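Local coordinates for protein xylanase inhibitor TL-XI (Triticum aestivum, PDB 3G7M) that noncompetitively inhibits xylanases and is a wheat member of the small thaumatin-like proteins, probably acting in plant defence, at residues K114-P122 / P133-A141; W49-G60 / C64-L74. The protein carries 4 engineered substitutions. One frame throughout, in Å; residues are numbered along the deposited sequence.

Overall arrangement
Both contacts reach the six-stranded antiparallel sheet of the thaumatin-like fold, but on opposite sides of the chain's centre, with their own centres about 29 Å apart. Contact 1 ties strand 135-139, at one border of that sheet, to the five-stranded sheet across the sandwich; around its buried disulfide and leucine lies an exposed, partly charged margin. Contact 2 comes earlier in the chain, where strand 44-52 of the same sheet runs out into a loop region, and more of its touching residues are buried. Each holds one complete disulfide. Otherwise, contact 1 relies on side-chain packing and one phenol bond, contact 2 on a bulged backbone pairing, a threonine hydroxyl pair and an indole N-H bonded to a loop carbonyl.

Contact 1: K114-P122 / P133-A141; sequences KCSSGDALP and PYAKSCSAA
C115 and C138 are joined covalently, SG to SG at 2.1 Å, through a left-handed disulfide with a chi3 of -71°. Each sulfur is anti to its backbone N (chi1 -158° at C115), so both CB-SG bonds lean to the same side and their ends meet. S117 lies beside this bridge, its CB 3.4 Å from C138 SG, and the methyl of A140 fills in next to S117. G118 passes closest to the C138 backbone.

Apolar contact centres on L121 and Y134, whose side chains slide past each other in opposite directions. CD1 of L121 sits over the middle of one Y134 ring face, a CH-pi contact 3.7 Å from the centroid and only 14° off the ring normal. The other branch, CD2, turns to the backbone and meets Y134 O at 3.4 Å, while K136 CG comes to 4.0 Å from L121 CD1 and so extends the cover along the strand. All this spans the thaumatin-like beta sandwich: C115 and L121 belong to the five-stranded sheet, C138 and K136 to border strand 135-139 of the six-stranded one; Y98 of the adjoining strand 95-101 packs against C115 and C138, and V100 against L121 and Y134.

Among polar contacts, the Y134 hydroxyl donates to P122 O (OH to O 2.6 Å), in the carbonyl plane and at the edge of the ring, which would hold the phenol's turn while its face carries the leucine. On the more exposed side, D119 OD2 and K136 NZ stay 4.4 Å apart, opposite charges too distant for a salt bridge; D119 O is taken by the Y98 hydroxyl.

Contact 2: W49-G60 / C64-L74; sequences WGRTGCSFDRAG and CQTGDCGGSSL
A classic beta bulge brings Q65 and T66 together opposite T52, where strand 44-52 meets the loop that folds back on it. T52 O receives T66 N at 3.3 Å and, more weakly, Q65 N; T52 N returns a weak bond to T66 O. The two threonine hydroxyls hydrogen-bond each other, OG1 to OG1, and T66 OG1 also has a weak bond with N108 ND2.

Next to the bulge, C54 SG and C64 SG form a disulfide (2.1 Å) with a wide chi3 of 110°. F56 CZ packs 3.9 Å from C64 SG, an oblique sulfur-aromatic contact. In this small thaumatin-like protein the loop carries a second disulfide, from C69 to C76, and it too meets an aromatic ring: C69 CB lies 3.7 Å from W49 CZ2, at the edge of the indole.

W49 NE1 donates to G67 O at 3.0 Å, in the carbonyl plane and on a lone pair, though the oxygen is tilted 21° from the indole plane. R51 passes alongside G67, its CG near G67 O, and a bend at chi3 (-80°) turns the guanidinium toward L74. One face of its guanidinium takes L74 CD2, which is 3.4 Å from R51 NH1, while NE is bound to W14 O of the neighbouring strand and NH2 weakly to P15 O. A sodium ion lies about 4 Å from the R51 side chain.

Contact 1: K114-P122 / P133-A141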
# COMPACT_ATOMS: atom_id res chain seq x y z
N LYS A 114 -8.20 -4.40 5.07
CA LYS A 114 -9.57 -4.80 5.39
C LYS A 114 -10.67 -4.20 4.49
O LYS A 114 -10.53 -3.10 3.95
CB LYS A 114 -9.89 -4.60 6.89
CG LYS A 114 -9.66 -3.19 7.42
CD LYS A 114 -9.84 -3.11 8.93
CE LYS A 114 -8.60 -3.63 9.65
NZ LYS A 114 -8.71 -3.43 11.10
N CYS A 115 -11.76 -4.95 4.35
CA CYS A 115 -12.91 -4.51 3.61
C CYS A 115 -14.15 -4.50 4.50
O CYS A 115 -14.30 -5.37 5.37
CB CYS A 115 -13.15 -5.42 2.42
SG CYS A 115 -14.10 -4.61 1.14
N SER A 116 -15.04 -3.53 4.25
CA SER A 116 -16.27 -3.39 5.01
C SER A 116 -17.24 -4.56 4.75
O SER A 116 -18.20 -4.78 5.50
CB SER A 116 -16.93 -2.04 4.71
OG SER A 116 -17.22 -1.90 3.33
N SER A 117 -16.96 -5.30 3.68
CA SER A 117 -17.73 -6.48 3.28
C SER A 117 -16.92 -7.77 3.42
O SER A 117 -17.48 -8.89 3.41
CB SER A 117 -18.21 -6.32 1.83
OG SER A 117 -19.05 -5.19 1.77
N GLY A 118 -15.61 -7.61 3.58
CA GLY A 118 -14.76 -8.76 3.65
C GLY A 118 -14.18 -8.96 5.01
O GLY A 118 -14.48 -8.20 5.94
N ASP A 119 -13.33 -9.98 5.12
CA ASP A 119 -12.67 -10.29 6.36
C ASP A 119 -11.31 -9.64 6.39
O ASP A 119 -10.72 -9.36 5.37
CB ASP A 119 -12.50 -11.79 6.49
CG ASP A 119 -13.81 -12.49 6.61
OD1 ASP A 119 -14.70 -11.95 7.27
OD2 ASP A 119 -13.94 -13.59 6.04
N ALA A 120 -10.83 -9.42 7.60
CA ALA A 120 -9.56 -8.76 7.82
C ALA A 120 -8.37 -9.65 7.37
O ALA A 120 -8.38 -10.86 7.60
CB ALA A 120 -9.45 -8.38 9.31
N LEU A 121 -7.36 -9.03 6.74
CA LEU A 121 -6.11 -9.69 6.37
C LEU A 121 -4.89 -9.05 7.06
O LEU A 121 -4.41 -8.02 6.59
CB LEU A 121 -5.93 -9.64 4.85
CG LEU A 121 -4.82 -10.50 4.24
CD1 LEU A 121 -5.16 -11.98 4.29
CD2 LEU A 121 -4.56 -10.09 2.82
N PRO A 122 -4.39 -9.64 8.17
CA PRO A 122 -3.29 -9.04 8.92
C PRO A 122 -1.91 -9.39 8.35
O PRO A 122 -1.72 -10.47 7.76
CB PRO A 122 -3.42 -9.65 10.31
CG PRO A 122 -4.03 -10.97 10.08
CD PRO A 122 -4.84 -10.90 8.79
N PRO A 133 -1.66 -17.43 -2.85
CA PRO A 133 -2.12 -16.07 -2.60
C PRO A 133 -2.63 -15.90 -1.20
O PRO A 133 -3.58 -16.56 -0.79
CB PRO A 133 -3.24 -15.88 -3.61
CG PRO A 133 -3.74 -17.27 -3.91
CD PRO A 133 -2.73 -18.26 -3.43
N TYR A 134 -1.97 -15.03 -0.46
CA TYR A 134 -2.43 -14.67 0.86
C TYR A 134 -3.32 -13.46 0.66
O TYR A 134 -2.88 -12.30 0.78
CB TYR A 134 -1.24 -14.38 1.79
CG TYR A 134 -1.58 -14.01 3.22
CD1 TYR A 134 -2.22 -14.92 4.07
CD2 TYR A 134 -1.23 -12.76 3.72
CE1 TYR A 134 -2.51 -14.57 5.39
CE2 TYR A 134 -1.53 -12.40 5.04
CZ TYR A 134 -2.16 -13.30 5.87
OH TYR A 134 -2.43 -12.92 7.17
N ALA A 135 -4.60 -13.72 0.36
CA ALA A 135 -5.52 -12.65 -0.02
C ALA A 135 -6.91 -12.98 0.41
O ALA A 135 -7.22 -14.14 0.62
CB ALA A 135 -5.49 -12.44 -1.53
N LYS A 136 -7.75 -11.97 0.53
CA LYS A 136 -9.16 -12.15 0.82
C LYS A 136 -9.96 -11.45 -0.27
O LYS A 136 -9.41 -10.57 -0.97
CB LYS A 136 -9.50 -11.60 2.21
CG LYS A 136 -8.98 -12.45 3.38
CD LYS A 136 -9.78 -13.74 3.58
CE LYS A 136 -9.19 -14.63 4.68
NZ LYS A 136 -10.22 -15.67 5.14
N SER A 137 -11.23 -11.82 -0.42
CA SER A 137 -12.10 -11.20 -1.43
C SER A 137 -13.20 -10.36 -0.76
O SER A 137 -13.66 -10.66 0.34
CB SER A 137 -12.69 -12.27 -2.37
OG SER A 137 -13.31 -13.36 -1.66
N CYS A 138 -13.60 -9.29 -1.45
CA CYS A 138 -14.64 -8.38 -0.99
C CYS A 138 -15.58 -8.11 -2.14
O CYS A 138 -15.13 -7.74 -3.22
CB CYS A 138 -14.01 -7.07 -0.57
SG CYS A 138 -15.19 -6.13 0.29
N SER A 139 -16.89 -8.24 -1.90
CA SER A 139 -17.86 -8.23 -3.00
C SER A 139 -19.15 -7.52 -2.55
O SER A 139 -20.13 -8.19 -2.16
CB SER A 139 -18.12 -9.69 -3.54
OG SER A 139 -18.98 -9.78 -4.69
N ALA A 140 -19.14 -6.18 -2.57
CA ALA A 140 -20.45 -5.48 -2.38
C ALA A 140 -20.64 -4.27 -3.31
O ALA A 140 -19.66 -3.74 -3.90
CB ALA A 140 -20.67 -5.06 -0.90
N ALA A 141 -21.91 -3.84 -3.45
CA ALA A 141 -22.26 -2.69 -4.28
C ALA A 141 -21.60 -1.39 -3.78
O ALA A 141 -21.11 -0.60 -4.60
CB ALA A 141 -23.81 -2.52 -4.41

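Contact 2: W49-G60 / C64-L74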
# COMPACT_ATOMS: atom_id res chain seq x y z
N TRP A 49 2.22 0.36 -0.93
CA TRP A 49 3.20 0.22 0.14
C TRP A 49 3.49 1.55 0.81
O TRP A 49 3.31 2.59 0.21
CB TRP A 49 4.51 -0.39 -0.39
CG TRP A 49 5.31 0.52 -1.27
CD1 TRP A 49 6.32 1.33 -0.89
CD2 TRP A 49 5.16 0.69 -2.68
NE1 TRP A 49 6.81 2.01 -1.97
CE2 TRP A 49 6.12 1.64 -3.09
CE3 TRP A 49 4.30 0.13 -3.64
CZ2 TRP A 49 6.25 2.06 -4.41
CZ3 TRP A 49 4.43 0.55 -4.95
CH2 TRP A 49 5.40 1.50 -5.32
N GLY A 50 3.99 1.49 2.05
CA GLY A 50 4.42 2.69 2.76
C GLY A 50 5.92 2.90 2.73
O GLY A 50 6.70 1.94 2.72
N ARG A 51 6.32 4.18 2.75
CA ARG A 51 7.72 4.58 2.79
C ARG A 51 7.99 5.44 4.00
O ARG A 51 7.18 6.31 4.35
CB ARG A 51 8.08 5.36 1.54
CG ARG A 51 7.63 4.74 0.23
CD ARG A 51 7.75 5.77 -0.87
NE ARG A 51 6.63 6.70 -0.88
CZ ARG A 51 6.60 7.81 -1.60
NH1 ARG A 51 7.64 8.15 -2.34
NH2 ARG A 51 5.52 8.59 -1.57
N THR A 52 9.14 5.21 4.64
CA THR A 52 9.48 5.94 5.85
C THR A 52 10.77 6.67 5.62
O THR A 52 11.56 6.23 4.79
CB THR A 52 9.66 5.01 7.07
OG1 THR A 52 10.72 4.07 6.85
CG2 THR A 52 8.35 4.27 7.39
N GLY A 53 10.98 7.76 6.35
CA GLY A 53 12.24 8.51 6.34
C GLY A 53 12.51 9.20 5.02
O GLY A 53 13.63 9.15 4.49
N CYS A 54 11.47 9.82 4.47
CA CYS A 54 11.58 10.51 3.18
C CYS A 54 11.94 11.95 3.43
O CYS A 54 11.25 12.64 4.16
CB CYS A 54 10.27 10.42 2.38
SG CYS A 54 9.69 8.72 2.15
N SER A 55 13.04 12.38 2.82
CA SER A 55 13.45 13.76 2.92
C SER A 55 13.56 14.36 1.51
O SER A 55 14.44 13.98 0.74
CB SER A 55 14.76 13.86 3.69
OG SER A 55 15.06 15.22 3.94
N PHE A 56 12.66 15.30 1.20
CA PHE A 56 12.65 16.01 -0.09
C PHE A 56 12.79 17.52 0.02
O PHE A 56 12.30 18.12 0.99
CB PHE A 56 11.36 15.69 -0.84
CG PHE A 56 11.12 14.23 -1.02
CD1 PHE A 56 11.99 13.45 -1.77
CD2 PHE A 56 10.01 13.63 -0.44
CE1 PHE A 56 11.77 12.08 -1.94
CE2 PHE A 56 9.77 12.28 -0.60
CZ PHE A 56 10.66 11.49 -1.34
N ASP A 57 13.47 18.15 -0.95
CA ASP A 57 13.51 19.63 -1.00
C ASP A 57 12.30 20.27 -1.76
O ASP A 57 11.29 19.58 -2.04
CB ASP A 57 14.87 20.14 -1.50
CG ASP A 57 15.12 19.82 -2.94
OD1 ASP A 57 14.72 20.61 -3.81
OD2 ASP A 57 15.72 18.76 -3.19
N ARG A 58 12.38 21.59 -2.03
CA ARG A 58 11.26 22.31 -2.64
C ARG A 58 10.98 21.87 -4.08
O ARG A 58 9.86 22.02 -4.57
CB ARG A 58 11.48 23.83 -2.59
CG ARG A 58 12.73 24.33 -3.33
CD ARG A 58 12.70 25.84 -3.51
NE ARG A 58 12.40 26.54 -2.25
CZ ARG A 58 12.57 27.87 -2.10
NH1 ARG A 58 13.04 28.66 -3.13
NH2 ARG A 58 12.28 28.42 -0.91
N ALA A 59 12.00 21.34 -4.77
CA ALA A 59 11.82 20.81 -6.14
C ALA A 59 10.91 19.54 -6.27
O ALA A 59 9.91 19.59 -7.02
CB ALA A 59 13.19 20.63 -6.87
N GLY A 60 11.21 18.42 -5.58
CA GLY A 60 12.37 18.25 -4.69
C GLY A 60 13.01 16.87 -4.75
O GLY A 60 12.32 15.85 -4.58
N CYS A 64 13.83 7.97 0.19
CA CYS A 64 13.25 7.43 1.41
C CYS A 64 14.15 6.33 2.00
O CYS A 64 14.86 5.63 1.27
CB CYS A 64 11.86 6.86 1.12
SG CYS A 64 10.71 8.06 0.49
N GLN A 65 14.10 6.19 3.33
CA GLN A 65 14.91 5.25 4.09
C GLN A 65 14.47 3.81 3.80
O GLN A 65 15.33 2.92 3.59
CB GLN A 65 14.82 5.57 5.59
CG GLN A 65 16.06 5.15 6.42
CD GLN A 65 15.84 5.32 7.92
OE1 GLN A 65 15.62 6.43 8.41
NE2 GLN A 65 15.89 4.20 8.65
N THR A 66 13.16 3.57 3.75
CA THR A 66 12.65 2.27 3.35
C THR A 66 11.57 2.43 2.32
O THR A 66 10.76 3.34 2.41
CB THR A 66 12.04 1.48 4.49
OG1 THR A 66 11.01 2.25 5.09
CG2 THR A 66 13.11 1.12 5.54
N GLY A 67 11.56 1.50 1.37
CA GLY A 67 10.51 1.46 0.35
C GLY A 67 10.58 2.57 -0.68
O GLY A 67 9.58 2.88 -1.30
N ASP A 68 11.78 3.12 -0.89
CA ASP A 68 12.00 4.18 -1.88
C ASP A 68 11.88 3.71 -3.31
O ASP A 68 12.59 2.78 -3.74
CB ASP A 68 13.37 4.82 -1.70
CG ASP A 68 13.61 5.95 -2.69
OD1 ASP A 68 12.96 7.01 -2.57
OD2 ASP A 68 14.46 5.77 -3.59
N CYS A 69 11.00 4.36 -4.06
CA CYS A 69 10.80 4.04 -5.45
C CYS A 69 11.21 5.23 -6.30
O CYS A 69 10.41 6.14 -6.57
CB CYS A 69 9.32 3.63 -5.70
SG CYS A 69 8.92 2.88 -7.35
N GLY A 70 12.47 5.23 -6.71
CA GLY A 70 12.97 6.25 -7.59
C GLY A 70 12.82 7.66 -7.07
O GLY A 70 12.82 8.60 -7.86
N GLY A 71 12.71 7.82 -5.75
CA GLY A 71 12.68 9.14 -5.12
C GLY A 71 11.33 9.76 -5.27
O GLY A 71 10.33 9.04 -5.14
N SER A 72 11.31 11.09 -5.54
CA SER A 72 10.08 11.84 -5.86
C SER A 72 9.33 11.21 -6.99
O SER A 72 8.13 11.03 -6.89
CB SER A 72 10.41 13.28 -6.29
OG SER A 72 10.89 14.01 -5.19
N SER A 73 10.02 10.92 -8.09
CA SER A 73 9.43 10.32 -9.28
C SER A 73 9.28 8.86 -9.06
O SER A 73 10.29 8.11 -9.16
CB SER A 73 10.41 10.45 -10.41
OG SER A 73 11.55 9.60 -10.08
N LEU A 74 8.04 8.43 -8.81
CA LEU A 74 7.77 7.10 -8.29
C LEU A 74 7.91 6.07 -9.39
O LEU A 74 7.07 5.18 -9.51
CB LEU A 74 6.38 7.07 -7.64
CG LEU A 74 6.27 7.74 -6.25
CD1 LEU A 74 5.00 8.54 -6.03
CD2 LEU A 74 6.39 6.69 -5.15